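Local coordinates for uncharacterized protein gp49 (Pseudomonas phage YuA, PDB 3PES) that is of unknown function but is a small phage protein in which a three-stranded antiparallel sheet packs against a C-terminal helix and a long two-armed loop reaches outward, at residues A[4-9]-A[79-84]; A[10-15]-A[72-77]; A[17-22]-A[47-52]; A[28-33]-A[40-45]. All blocks are in the same frame, centred on the assembly; numbering follows the deposited sequence. Where two conformers were deposited one is given.

Interaction 1 (A[4-9]-A[79-84])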
loop_
_atom_site.group_PDB
_atom_site.type_symbol
_atom_site.label_atom_id
_atom_site.label_comp_id
_atom_site.label_asym_id
_atom_site.label_seq_id
_atom_site.Cartn_x
_atom_site.Cartn_y
_atom_site.Cartn_z
HETATM N N MSE A 4 -11.731 2.590 5.706
HETATM C CA MSE A 4 -10.942 3.531 4.968
HETATM C C MSE A 4 -9.920 3.875 6.013
HETATM O O MSE A 4 -10.198 4.639 6.927
HETATM C CB MSE A 4 -11.844 4.721 4.640
HETATM C CG MSE A 4 -11.421 5.594 3.490
HETATM SE SE MSE A 4 -9.757 6.541 3.803
HETATM C CE MSE A 4 -10.240 7.621 5.331
ATOM N N LEU A 5 -8.746 3.267 5.917
ATOM C CA LEU A 5 -7.736 3.439 6.943
ATOM C C LEU A 5 -6.994 4.760 6.817
ATOM O O LEU A 5 -6.820 5.477 7.811
ATOM C CB LEU A 5 -6.768 2.253 6.953
ATOM C CG LEU A 5 -7.408 0.858 6.985
ATOM C CD1 LEU A 5 -6.328 -0.183 6.911
ATOM C CD2 LEU A 5 -8.289 0.610 8.239
ATOM N N ALA A 6 -6.592 5.090 5.592
ATOM C CA ALA A 6 -5.743 6.240 5.335
ATOM C C ALA A 6 -5.922 6.646 3.896
ATOM O O ALA A 6 -6.260 5.825 3.036
ATOM C CB ALA A 6 -4.277 5.903 5.607
ATOM N N GLU A 7 -5.702 7.921 3.623
ATOM C CA GLU A 7 -5.720 8.432 2.261
ATOM C C GLU A 7 -4.510 9.329 2.094
ATOM O O GLU A 7 -4.103 10.016 3.039
ATOM C CB GLU A 7 -6.997 9.225 1.964
ATOM N N PHE A 8 -3.913 9.308 0.914
ATOM C CA PHE A 8 -2.851 10.247 0.598
ATOM C C PHE A 8 -2.877 10.628 -0.874
ATOM O O PHE A 8 -3.321 9.859 -1.724
ATOM C CB PHE A 8 -1.472 9.716 1.017
ATOM C CG PHE A 8 -1.065 8.420 0.359
ATOM C CD1 PHE A 8 -0.263 8.422 -0.785
ATOM C CD2 PHE A 8 -1.437 7.191 0.913
ATOM C CE1 PHE A 8 0.138 7.218 -1.385
ATOM C CE2 PHE A 8 -1.022 5.988 0.326
ATOM C CZ PHE A 8 -0.240 6.004 -0.825
ATOM N N GLU A 9 -2.413 11.840 -1.165
ATOM C CA GLU A 9 -2.317 12.303 -2.539
ATOM C C GLU A 9 -1.128 11.639 -3.236
ATOM O O GLU A 9 -0.041 11.498 -2.656
ATOM C CB GLU A 9 -2.195 13.832 -2.580
ATOM N N PHE A 79 3.066 1.131 1.673
ATOM C CA PHE A 79 3.890 0.622 2.771
ATOM C C PHE A 79 4.515 1.767 3.582
ATOM O O PHE A 79 4.451 1.776 4.811
ATOM C CB PHE A 79 4.974 -0.306 2.209
ATOM C CG PHE A 79 5.850 -0.957 3.264
ATOM C CD1 PHE A 79 5.667 -2.281 3.626
ATOM C CD2 PHE A 79 6.879 -0.243 3.871
ATOM C CE1 PHE A 79 6.479 -2.879 4.609
ATOM C CE2 PHE A 79 7.691 -0.841 4.825
ATOM C CZ PHE A 79 7.493 -2.158 5.186
ATOM N N ASP A 80 5.104 2.735 2.890
ATOM C CA ASP A 80 5.795 3.806 3.586
ATOM C C ASP A 80 4.800 4.644 4.395
ATOM O O ASP A 80 5.086 5.044 5.508
ATOM C CB ASP A 80 6.544 4.696 2.591
ATOM C CG ASP A 80 7.725 3.996 1.939
ATOM O OD1 ASP A 80 8.201 2.938 2.421
ATOM O OD2 ASP A 80 8.189 4.539 0.921
ATOM N N ARG A 81 3.607 4.876 3.853
ATOM C CA ARG A 81 2.577 5.619 4.585
ATOM C C ARG A 81 2.123 4.842 5.824
ATOM O O ARG A 81 2.008 5.412 6.913
ATOM C CB ARG A 81 1.395 5.921 3.650
ATOM C CG ARG A 81 0.164 6.490 4.337
ATOM C CD ARG A 81 0.419 7.736 5.177
ATOM N NE ARG A 81 -0.808 8.125 5.878
ATOM C CZ ARG A 81 -1.229 7.569 7.015
ATOM N NH1 ARG A 81 -0.543 6.596 7.611
ATOM N NH2 ARG A 81 -2.359 7.979 7.553
HETATM N N MSE A 82 1.886 3.536 5.663
HETATM C CA MSE A 82 1.297 2.761 6.750
HETATM C C MSE A 82 2.286 2.331 7.807
HETATM O O MSE A 82 1.898 2.040 8.939
HETATM C CB MSE A 82 0.544 1.547 6.203
HETATM C CG MSE A 82 -0.608 1.886 5.218
HETATM SE SE MSE A 82 -1.862 3.189 5.850
HETATM C CE MSE A 82 -2.588 2.232 7.378
ATOM N N GLU A 83 3.560 2.315 7.439
ATOM C CA GLU A 83 4.616 1.940 8.375
ATOM C C GLU A 83 5.364 3.147 8.941
ATOM O O GLU A 83 6.376 2.992 9.606
ATOM C CB GLU A 83 5.579 0.939 7.721
ATOM C CG GLU A 83 4.888 -0.368 7.312
ATOM C CD GLU A 83 4.481 -1.230 8.487
ATOM O OE1 GLU A 83 5.186 -1.189 9.521
ATOM O OE2 GLU A 83 3.460 -1.948 8.373
ATOM N N GLY A 84 4.829 4.342 8.695
ATOM C CA GLY A 84 5.485 5.585 9.103
ATOM C C GLY A 84 5.163 5.974 10.533
ATOM O O GLY A 84 4.542 5.206 11.264
HETATM O O HOH W 1 -5.095 9.558 6.223
HETATM O O HOH W 2 -1.920 10.406 4.838
#

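Interaction 2 (A[10-15]-A[72-77])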
loop_
_atom_site.group_PDB
_atom_site.type_symbol
_atom_site.label_atom_id
_atom_site.label_comp_id
_atom_site.label_asym_id
_atom_site.label_seq_id
_atom_site.Cartn_x
_atom_site.Cartn_y
_atom_site.Cartn_z
ATOM N N ASP A 10 -1.351 11.195 -4.469
ATOM C CA ASP A 10 -0.293 10.640 -5.283
ATOM C C ASP A 10 -0.668 10.913 -6.734
ATOM O O ASP A 10 -1.423 11.852 -7.015
ATOM C CB ASP A 10 -0.084 9.141 -4.995
ATOM C CG ASP A 10 1.377 8.711 -5.168
ATOM O OD1 ASP A 10 2.059 8.464 -4.141
ATOM O OD2 ASP A 10 1.858 8.655 -6.324
ATOM N N ARG A 11 -0.111 10.133 -7.649
ATOM C CA ARG A 11 -0.383 10.275 -9.073
ATOM C C ARG A 11 -0.480 8.892 -9.669
ATOM O O ARG A 11 0.132 7.956 -9.148
ATOM C CB ARG A 11 0.723 11.075 -9.777
ATOM C CG ARG A 11 0.890 12.488 -9.226
ATOM C CD ARG A 11 1.846 13.356 -10.022
ATOM N NE ARG A 11 1.825 14.728 -9.513
ATOM C CZ ARG A 11 1.175 15.744 -10.078
ATOM N NH1 ARG A 11 0.497 15.573 -11.204
ATOM N NH2 ARG A 11 1.216 16.943 -9.516
ATOM N N VAL A 12 -1.264 8.768 -10.737
ATOM C CA VAL A 12 -1.257 7.576 -11.574
ATOM C C VAL A 12 -0.847 8.052 -12.953
ATOM O O VAL A 12 -1.521 8.886 -13.552
ATOM C CB VAL A 12 -2.625 6.883 -11.612
ATOM C CG1 VAL A 12 -2.661 5.812 -12.704
ATOM C CG2 VAL A 12 -2.938 6.279 -10.249
ATOM N N ALA A 13 0.291 7.547 -13.425
ATOM C CA ALA A 13 0.879 7.987 -14.683
ATOM C C ALA A 13 0.833 9.523 -14.811
ATOM O O ALA A 13 0.447 10.078 -15.836
ATOM C CB ALA A 13 0.211 7.276 -15.873
ATOM N N GLY A 14 1.216 10.199 -13.736
ATOM C CA GLY A 14 1.332 11.652 -13.731
ATOM C C GLY A 14 0.064 12.439 -13.454
ATOM O O GLY A 14 0.112 13.660 -13.341
ATOM N N ILE A 15 -1.067 11.753 -13.347
ATOM C CA ILE A 15 -2.352 12.408 -13.109
ATOM C C ILE A 15 -2.666 12.393 -11.614
ATOM O O ILE A 15 -2.670 11.324 -11.007
ATOM C CB ILE A 15 -3.480 11.710 -13.886
ATOM C CG1 ILE A 15 -3.173 11.744 -15.382
ATOM C CG2 ILE A 15 -4.823 12.375 -13.603
ATOM C CD1 ILE A 15 -4.021 10.802 -16.175
ATOM N N GLU A 72 3.350 -1.303 -8.574
ATOM C CA GLU A 72 4.476 -1.645 -7.720
ATOM C C GLU A 72 4.983 -0.410 -6.953
ATOM O O GLU A 72 5.249 -0.472 -5.751
ATOM C CB GLU A 72 5.580 -2.262 -8.554
ATOM C CG GLU A 72 6.799 -2.655 -7.769
ATOM C CD GLU A 72 7.857 -3.274 -8.642
ATOM O OE1 GLU A 72 7.759 -3.165 -9.886
ATOM O OE2 GLU A 72 8.800 -3.861 -8.086
ATOM N N ARG A 73 5.073 0.722 -7.643
ATOM C CA ARG A 73 5.491 1.975 -7.015
ATOM C C ARG A 73 4.498 2.406 -5.940
ATOM O O ARG A 73 4.881 2.756 -4.836
ATOM C CB ARG A 73 5.635 3.073 -8.074
ATOM C CG ARG A 73 6.144 4.397 -7.501
ATOM C CD ARG A 73 6.105 5.546 -8.533
ATOM N NE ARG A 73 4.751 5.894 -8.985
ATOM C CZ ARG A 73 3.857 6.591 -8.280
ATOM N NH1 ARG A 73 4.119 6.987 -7.038
ATOM N NH2 ARG A 73 2.666 6.828 -8.805
ATOM N N ILE A 74 3.212 2.350 -6.247
ATOM C CA ILE A 74 2.205 2.735 -5.259
ATOM C C ILE A 74 2.140 1.739 -4.089
ATOM O O ILE A 74 1.931 2.144 -2.944
ATOM C CB ILE A 74 0.835 2.987 -5.924
ATOM C CG1 ILE A 74 0.933 4.184 -6.878
ATOM C CG2 ILE A 74 -0.225 3.247 -4.865
ATOM C CD1 ILE A 74 -0.250 4.283 -7.861
ATOM N N ASP A 75 2.358 0.448 -4.355
ATOM C CA ASP A 75 2.451 -0.524 -3.263
ATOM C C ASP A 75 3.481 -0.030 -2.237
ATOM O O ASP A 75 3.249 -0.076 -1.021
ATOM C CB ASP A 75 2.940 -1.878 -3.767
ATOM C CG ASP A 75 1.850 -2.741 -4.379
ATOM O OD1 ASP A 75 0.663 -2.400 -4.286
ATOM O OD2 ASP A 75 2.214 -3.800 -4.944
ATOM N N GLN A 76 4.635 0.429 -2.719
ATOM C CA GLN A 76 5.657 0.898 -1.806
ATOM C C GLN A 76 5.293 2.208 -1.112
ATOM O O GLN A 76 5.618 2.397 0.060
ATOM C CB GLN A 76 7.004 1.024 -2.524
ATOM C CG GLN A 76 8.141 1.386 -1.558
ATOM C CD GLN A 76 8.470 0.235 -0.642
ATOM O OE1 GLN A 76 8.685 -0.881 -1.111
ATOM N NE2 GLN A 76 8.536 0.494 0.669
ATOM N N ALA A 77 4.615 3.099 -1.824
ATOM C CA ALA A 77 4.088 4.328 -1.233
ATOM C C ALA A 77 3.107 4.024 -0.099
ATOM O O ALA A 77 3.109 4.696 0.943
ATOM C CB ALA A 77 3.434 5.182 -2.321
#

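Interaction 3 (A[17-22]-A[47-52])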
loop_
_atom_site.group_PDB
_atom_site.type_symbol
_atom_site.label_atom_id
_atom_site.label_comp_id
_atom_site.label_asym_id
_atom_site.label_seq_id
_atom_site.Cartn_x
_atom_site.Cartn_y
_atom_site.Cartn_z
ATOM N N CYS A 17 -4.251 12.107 -7.999
ATOM C CA CYS A 17 -5.330 11.297 -7.462
ATOM C C CYS A 17 -5.166 11.155 -5.974
ATOM O O CYS A 17 -4.220 11.679 -5.390
ATOM C CB CYS A 17 -5.322 9.912 -8.085
ATOM S SG CYS A 17 -3.844 8.933 -7.691
ATOM N N LEU A 18 -6.105 10.438 -5.374
ATOM C CA LEU A 18 -6.021 10.028 -4.000
ATOM C C LEU A 18 -5.825 8.521 -3.991
ATOM O O LEU A 18 -6.470 7.783 -4.749
ATOM C CB LEU A 18 -7.315 10.394 -3.292
ATOM C CG LEU A 18 -7.393 10.629 -1.805
ATOM C CD1 LEU A 18 -6.425 11.709 -1.366
ATOM C CD2 LEU A 18 -8.809 11.060 -1.510
ATOM N N ILE A 19 -4.931 8.060 -3.135
ATOM C CA ILE A 19 -4.823 6.629 -2.851
ATOM C C ILE A 19 -5.508 6.394 -1.505
ATOM O O ILE A 19 -5.186 7.043 -0.509
ATOM C CB ILE A 19 -3.344 6.161 -2.802
ATOM C CG1 ILE A 19 -2.633 6.456 -4.138
ATOM C CG2 ILE A 19 -3.250 4.666 -2.422
ATOM C CD1 ILE A 19 -3.247 5.869 -5.388
ATOM N N VAL A 20 -6.476 5.485 -1.486
ATOM C CA VAL A 20 -7.166 5.140 -0.257
ATOM C C VAL A 20 -6.758 3.714 0.109
ATOM O O VAL A 20 -6.826 2.792 -0.718
ATOM C CB VAL A 20 -8.692 5.276 -0.444
ATOM C CG1 VAL A 20 -9.467 4.632 0.705
ATOM C CG2 VAL A 20 -9.042 6.742 -0.569
ATOM N N VAL A 21 -6.285 3.554 1.339
ATOM C CA VAL A 21 -5.894 2.249 1.834
ATOM C C VAL A 21 -7.086 1.636 2.560
ATOM O O VAL A 21 -7.598 2.219 3.524
ATOM C CB VAL A 21 -4.688 2.373 2.791
ATOM C CG1 VAL A 21 -4.205 0.997 3.215
ATOM C CG2 VAL A 21 -3.544 3.151 2.135
ATOM N N THR A 22 -7.529 0.469 2.087
ATOM C CA THR A 22 -8.744 -0.168 2.616
ATOM C C THR A 22 -8.453 -1.328 3.562
ATOM O O THR A 22 -9.320 -1.731 4.343
ATOM C CB THR A 22 -9.667 -0.666 1.496
ATOM O OG1 THR A 22 -8.971 -1.624 0.709
ATOM C CG2 THR A 22 -10.125 0.488 0.597
ATOM N N GLY A 47 -1.305 -5.091 1.844
ATOM C CA GLY A 47 -2.706 -4.796 2.072
ATOM C C GLY A 47 -3.403 -4.466 0.781
ATOM O O GLY A 47 -3.036 -4.974 -0.276
ATOM N N GLU A 48 -4.411 -3.613 0.866
ATOM C CA GLU A 48 -5.250 -3.306 -0.288
ATOM C C GLU A 48 -5.459 -1.811 -0.361
ATOM O O GLU A 48 -5.714 -1.163 0.665
ATOM C CB GLU A 48 -6.620 -3.996 -0.166
ATOM C CG GLU A 48 -7.580 -3.801 -1.367
ATOM C CD GLU A 48 -7.091 -4.442 -2.686
ATOM O OE1 GLU A 48 -6.230 -5.387 -2.665
ATOM O OE2 GLU A 48 -7.588 -3.995 -3.765
ATOM N N TRP A 49 -5.366 -1.276 -1.572
ATOM C CA TRP A 49 -5.557 0.146 -1.791
ATOM C C TRP A 49 -6.316 0.353 -3.100
ATOM O O TRP A 49 -6.385 -0.549 -3.949
ATOM C CB TRP A 49 -4.216 0.903 -1.822
ATOM C CG TRP A 49 -3.212 0.368 -2.800
ATOM C CD1 TRP A 49 -2.241 -0.565 -2.546
ATOM C CD2 TRP A 49 -3.077 0.726 -4.190
ATOM N NE1 TRP A 49 -1.511 -0.803 -3.685
ATOM C CE2 TRP A 49 -2.006 -0.034 -4.710
ATOM C CE3 TRP A 49 -3.751 1.610 -5.042
ATOM C CZ2 TRP A 49 -1.590 0.073 -6.039
ATOM C CZ3 TRP A 49 -3.331 1.710 -6.367
ATOM C CH2 TRP A 49 -2.262 0.947 -6.848
ATOM N N GLU A 50 -6.886 1.546 -3.257
ATOM C CA GLU A 50 -7.636 1.896 -4.460
ATOM C C GLU A 50 -7.301 3.298 -4.906
ATOM O O GLU A 50 -7.001 4.162 -4.084
ATOM C CB GLU A 50 -9.134 1.837 -4.184
ATOM C CG GLU A 50 -9.629 0.465 -3.870
ATOM C CD GLU A 50 -11.114 0.422 -3.620
ATOM O OE1 GLU A 50 -11.788 1.460 -3.786
ATOM O OE2 GLU A 50 -11.608 -0.672 -3.273
ATOM N N VAL A 51 -7.400 3.534 -6.211
ATOM C CA VAL A 51 -7.304 4.885 -6.741
ATOM C C VAL A 51 -8.670 5.562 -6.636
ATOM O O VAL A 51 -9.694 4.958 -6.994
ATOM C CB VAL A 51 -6.769 4.907 -8.192
ATOM C CG1 VAL A 51 -6.409 6.336 -8.576
ATOM C CG2 VAL A 51 -5.562 3.999 -8.370
ATOM N N ARG A 52 -8.685 6.802 -6.160
ATOM C CA ARG A 52 -9.914 7.593 -6.025
ATOM C C ARG A 52 -9.658 8.989 -6.566
ATOM O O ARG A 52 -8.511 9.406 -6.707
ATOM C CB ARG A 52 -10.342 7.685 -4.554
ATOM C CG ARG A 52 -10.528 6.342 -3.867
ATOM C CD ARG A 52 -11.797 5.634 -4.275
ATOM N NE ARG A 52 -11.992 4.414 -3.502
ATOM C CZ ARG A 52 -12.425 4.372 -2.243
ATOM N NH1 ARG A 52 -12.741 5.479 -1.583
ATOM N NH2 ARG A 52 -12.550 3.201 -1.643
#

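Interaction 4 (A[28-33]-A[40-45])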
loop_
_atom_site.group_PDB
_atom_site.type_symbol
_atom_site.label_atom_id
_atom_site.label_comp_id
_atom_site.label_asym_id
_atom_site.label_seq_id
_atom_site.Cartn_x
_atom_site.Cartn_y
_atom_site.Cartn_z
ATOM N N VAL A 28 5.433 -7.392 10.480
ATOM C CA VAL A 28 5.932 -7.987 11.717
ATOM C C VAL A 28 7.287 -8.571 11.370
ATOM O O VAL A 28 7.386 -9.423 10.479
ATOM C CB VAL A 28 5.022 -9.116 12.235
ATOM C CG1 VAL A 28 5.484 -9.560 13.618
ATOM C CG2 VAL A 28 3.585 -8.624 12.336
ATOM N N PRO A 29 8.343 -8.084 12.038
ATOM C CA PRO A 29 9.687 -8.557 11.672
ATOM C C PRO A 29 9.867 -10.065 11.861
ATOM O O PRO A 29 9.267 -10.669 12.754
ATOM C CB PRO A 29 10.630 -7.767 12.612
ATOM C CG PRO A 29 9.768 -7.375 13.763
ATOM C CD PRO A 29 8.389 -7.098 13.131
ATOM N N ALA A 30 10.715 -10.639 11.018
ATOM C CA ALA A 30 11.178 -12.006 11.192
ATOM C C ALA A 30 11.983 -12.147 12.476
ATOM O O ALA A 30 12.604 -11.174 12.935
ATOM C CB ALA A 30 12.059 -12.392 10.023
ATOM N N LYS A 31 11.987 -13.347 13.049
ATOM C CA LYS A 31 12.958 -13.686 14.090
ATOM C C LYS A 31 14.094 -14.416 13.418
ATOM O O LYS A 31 13.889 -15.480 12.812
ATOM C CB LYS A 31 12.327 -14.557 15.175
ATOM C CG LYS A 31 13.304 -15.200 16.180
ATOM C CD LYS A 31 14.043 -14.181 17.047
ATOM C CE LYS A 31 14.687 -14.872 18.242
ATOM N NZ LYS A 31 15.664 -14.007 18.950
ATOM N N VAL A 32 15.283 -13.820 13.522
ATOM C CA VAL A 32 16.471 -14.239 12.782
ATOM C C VAL A 32 17.618 -14.632 13.711
ATOM O O VAL A 32 18.452 -15.470 13.369
ATOM C CB VAL A 32 16.980 -13.090 11.892
ATOM C CG1 VAL A 32 18.271 -13.487 11.201
ATOM C CG2 VAL A 32 15.922 -12.682 10.885
ATOM N N SER A 33 17.676 -13.988 14.873
ATOM C CA SER A 33 18.737 -14.288 15.838
ATOM C C SER A 33 18.436 -15.567 16.620
ATOM O O SER A 33 17.279 -15.892 16.881
ATOM C CB SER A 33 18.983 -13.109 16.779
ATOM O OG SER A 33 17.832 -12.818 17.537
ATOM N N TYR A 40 11.455 -17.577 12.738
ATOM C CA TYR A 40 10.207 -17.571 11.967
ATOM C C TYR A 40 10.204 -16.395 10.993
ATOM O O TYR A 40 10.886 -15.392 11.217
ATOM C CB TYR A 40 8.965 -17.540 12.878
ATOM C CG TYR A 40 8.957 -16.445 13.917
ATOM C CD1 TYR A 40 8.635 -15.130 13.577
ATOM C CD2 TYR A 40 9.214 -16.735 15.258
ATOM C CE1 TYR A 40 8.606 -14.126 14.527
ATOM C CE2 TYR A 40 9.188 -15.719 16.237
ATOM C CZ TYR A 40 8.885 -14.417 15.856
ATOM O OH TYR A 40 8.855 -13.388 16.764
ATOM N N PRO A 41 9.454 -16.521 9.892
ATOM C CA PRO A 41 9.476 -15.464 8.877
ATOM C C PRO A 41 8.744 -14.199 9.284
ATOM O O PRO A 41 7.939 -14.207 10.217
ATOM C CB PRO A 41 8.786 -16.111 7.662
ATOM C CG PRO A 41 7.961 -17.223 8.222
ATOM C CD PRO A 41 8.735 -17.728 9.424
ATOM N N ALA A 42 9.018 -13.130 8.543
ATOM C CA ALA A 42 8.253 -11.905 8.667
ATOM C C ALA A 42 6.822 -12.149 8.230
ATOM O O ALA A 42 6.525 -13.086 7.469
ATOM C CB ALA A 42 8.869 -10.829 7.794
ATOM N N GLU A 43 5.929 -11.296 8.713
ATOM C CA GLU A 43 4.525 -11.324 8.320
ATOM C C GLU A 43 4.063 -9.945 7.892
ATOM O O GLU A 43 4.624 -8.934 8.295
ATOM C CB GLU A 43 3.650 -11.819 9.465
ATOM C CG GLU A 43 4.030 -13.199 9.958
ATOM C CD GLU A 43 3.104 -13.739 11.005
ATOM O OE1 GLU A 43 3.245 -14.934 11.339
ATOM O OE2 GLU A 43 2.232 -12.987 11.487
ATOM N N GLY A 44 3.025 -9.910 7.072
ATOM C CA GLY A 44 2.395 -8.639 6.760
ATOM C C GLY A 44 3.238 -7.708 5.917
ATOM O O GLY A 44 4.047 -8.159 5.097
ATOM N N GLY A 45 3.005 -6.410 6.079
ATOM C CA GLY A 45 3.639 -5.395 5.250
ATOM C C GLY A 45 3.015 -5.360 3.867
ATOM O O GLY A 45 3.705 -5.117 2.872
HETATM O O HOH W 3 6.901 -12.358 11.993
HETATM O O HOH W 4 8.812 -10.581 15.456
#

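Interaction 1 (A[4-9]-A[79-84])
The methyl group of Ala6 lies over one face of the Arg81 guanidinium, offset toward its rim, with CB of Ala6 3.4 Å from NH2 of Arg81. At the edge of the same group, in its plane, a water accepts from NE of Arg81 (2.7 Å) and donates to the carbonyl O of Glu7 (2.9 Å). A second water takes a hydrogen from N of Glu7 and a weak one from NH2 of Arg81. No direct hydrogen bond joins the two segments, and the arginine reaches the strand backbone by way of these waters.

The Phe8 ring meets the aliphatic part of Arg81 obliquely, CD2 of Phe8 standing 3.8 Å from CG of Arg81, and its plane is turned 44° from the guanidinium. A bend at chi2 of Arg81 (54°) carries the chain past the ring. The selenium of selenomethionine Met82 packs on CB of Ala6 at 3.6 Å, and its CE reaches CB of Leu5.

The contact sets the last turn of helix 68-82 against the first half of edge strand 6-12 and the residues leading into it. Phe8 also touches Ala77 and Val78 of the helix and Ile19 of the central strand 15-25, while Met82 leans on Trp24.

Interaction 2 (A[10-15]-A[72-77])
Charge pairing between Asp10 and Arg73 dominates the polar side of this contact. The arginine approaches end-on and puts both terminal nitrogens on one carboxylate oxygen, NH1 of Arg73 lying 2.9 Å and NH2 of Arg73 3.2 Å from OD2 of Asp10. Both come from the syn side, with the carboxylate and guanidinium planes 26° apart. OD2 lies close to the guanidinium plane, so the tilt is taken up mainly on the aspartate side. A bend at chi3 of Arg73 turns the otherwise extended chain to present this end.

Two further hydrogen bonds build on the pair. On its anti side, OD2 of Asp10 accepts from N of Arg11 at 2.8 Å, which makes three donors on one oxygen and restrains rotation of the carboxylate. NH2 of Arg73 also makes a weak bond, with an N-H...O angle of 122°, to the carbonyl O of Arg11. Glu70 forms a salt bridge with NE of Arg73, so the guanidinium has two acidic partners, Glu70 at NE and Asp10 at its end. CB of Ala77 packs against the Asp10 carboxylate at OD1.

The apolar part is smaller. CD1 of Ile74 meets CG2 of Val12 at 4.1 Å, the two side chains crossing at about a right angle.

Beyond Val12 the chain reverses in a type I' turn, with reciprocal backbone bonds between Val12 and Ile15. Strand 10-12 and helix 72-77 run nearly antiparallel, 165° between their N-to-C directions, the axes of these short segments coming within 10.2 Å, an arrangement characteristic of helix-on-sheet packing beside a beta hairpin.

Interaction 3 (A[17-22]-A[47-52])
Val20 and Arg52 lean together diagonally across the two strands. CG2 of Val20 touches CG of Arg52 at 3.6 Å, and the valine lies over one face of the guanidinium. A bend at chi2 of Arg52 (-75°) folds the chain back above this valine. There it grips Glu50 side-on, with NE of Arg52 3.0 Å and NH2 of Arg52 2.9 Å from OE1 of Glu50. The acceptor lies in the guanidinium plane, but the NH2 bond reaches the carboxylate from well above the carboxylate's own plane. NH1 of Arg52 has a further partner in the carbonyl of Gly56.

These side chains share a face with Leu18. The strands beneath them are antiparallel neighbours in the three-stranded sheet, where strand 15-25 is central and strand 46-52 lies at an edge. Leu18-Arg52 and Val20-Glu50 are hydrogen-bonded pairs, whereas Ile19-Val51 and Val21-Trp49 are non-hydrogen-bonded pairs. The bond from N of Val20 to O of Glu50 is nearly straight at 173°.

On the other face, helix 68-82 covers Ile19, Val21 and Trp49, while Val51, with Cys17, meets Leu62 of helix 60-63. Ile19 crosses Trp49 obliquely, its CG2 lying 3.9 Å from CB of Trp49, and Asp75 on the helix accepts from NE1 of the indole. Farther along, SG of Cys17 packs on CG1 of Val51 at 3.8 Å.

Thr22 and Glu48 lie side by side and point the same way, with OG1 of Thr22 3.3 Å from CG of Glu48. Beside them, N of Thr22 donates to the carbonyl O of Glu48 at 2.8 Å.

Interaction 4 (A[28-33]-A[40-45])
Two extended arms of the long connection between strands 15-25 and 46-52 pair here, held by two isolated antiparallel bridges. Val28 and Glu43 form one hydrogen-bonded pair: N of Val28 donates to O of Glu43 at 2.8 Å, and the return bond from N of Glu43 to O of Val28 measures 3.0 Å. Lys31 and Tyr40 form the other, with N of Lys31 3.0 Å from O of Tyr40 and a longer bond from N of Tyr40 to O of Lys31.

The principal side-chain contact is a CH-pi interaction. CB of Lys31 sits over the centre of one face of the Tyr40 ring, 3.5 Å from its centroid and 14° off the ring normal. With CG of Tyr40 between its own backbone N and carbonyl carbon (chi1 52°), the ring is brought across to the opposing arm. The lysine chain then bends at chi2, and its NZ finds OG of Ser33.

Between the bridges, CB of Ala30 and CB of Ala42 approach to 4.2 Å, and CA of Ala42 makes a CA-H...O contact with O of Val28. Water adds a link here: one molecule donates to O of Pro29 at 2.7 Å and lies 3.1 Å from OH of Tyr40.

The touching parts run 168° apart, and Pro29 and Pro41, which have no backbone N-H to give, lie between the bridges. The result is a hairpin-like pair of irregular arms, characteristic of a protruding loop.

In the fold
Interactions 1 and 2 bind successive parts of strand 6-12 to helix 68-82, with centres 13 Å apart; CZ of Phe8 meets the backbone C of Ala77 at 4.0 Å. Interaction 3 supplies the rest of the sheet. Its central strand bonds to strand 6-12 through O of Ala6 and N of Val21 (2.8 Å), and CG2 of Ile74 packs 3.6 Å from CZ2 of Trp49, bringing the edge strand 46-52 against the helix segment of interaction 2. Interaction 4 lies apart, about 25 Å from interaction 3 between centres, in the connection joining that contact's two strands. It meets interaction 1 where CD1 of Phe79 packs on O of Gly45, 3.5 Å away.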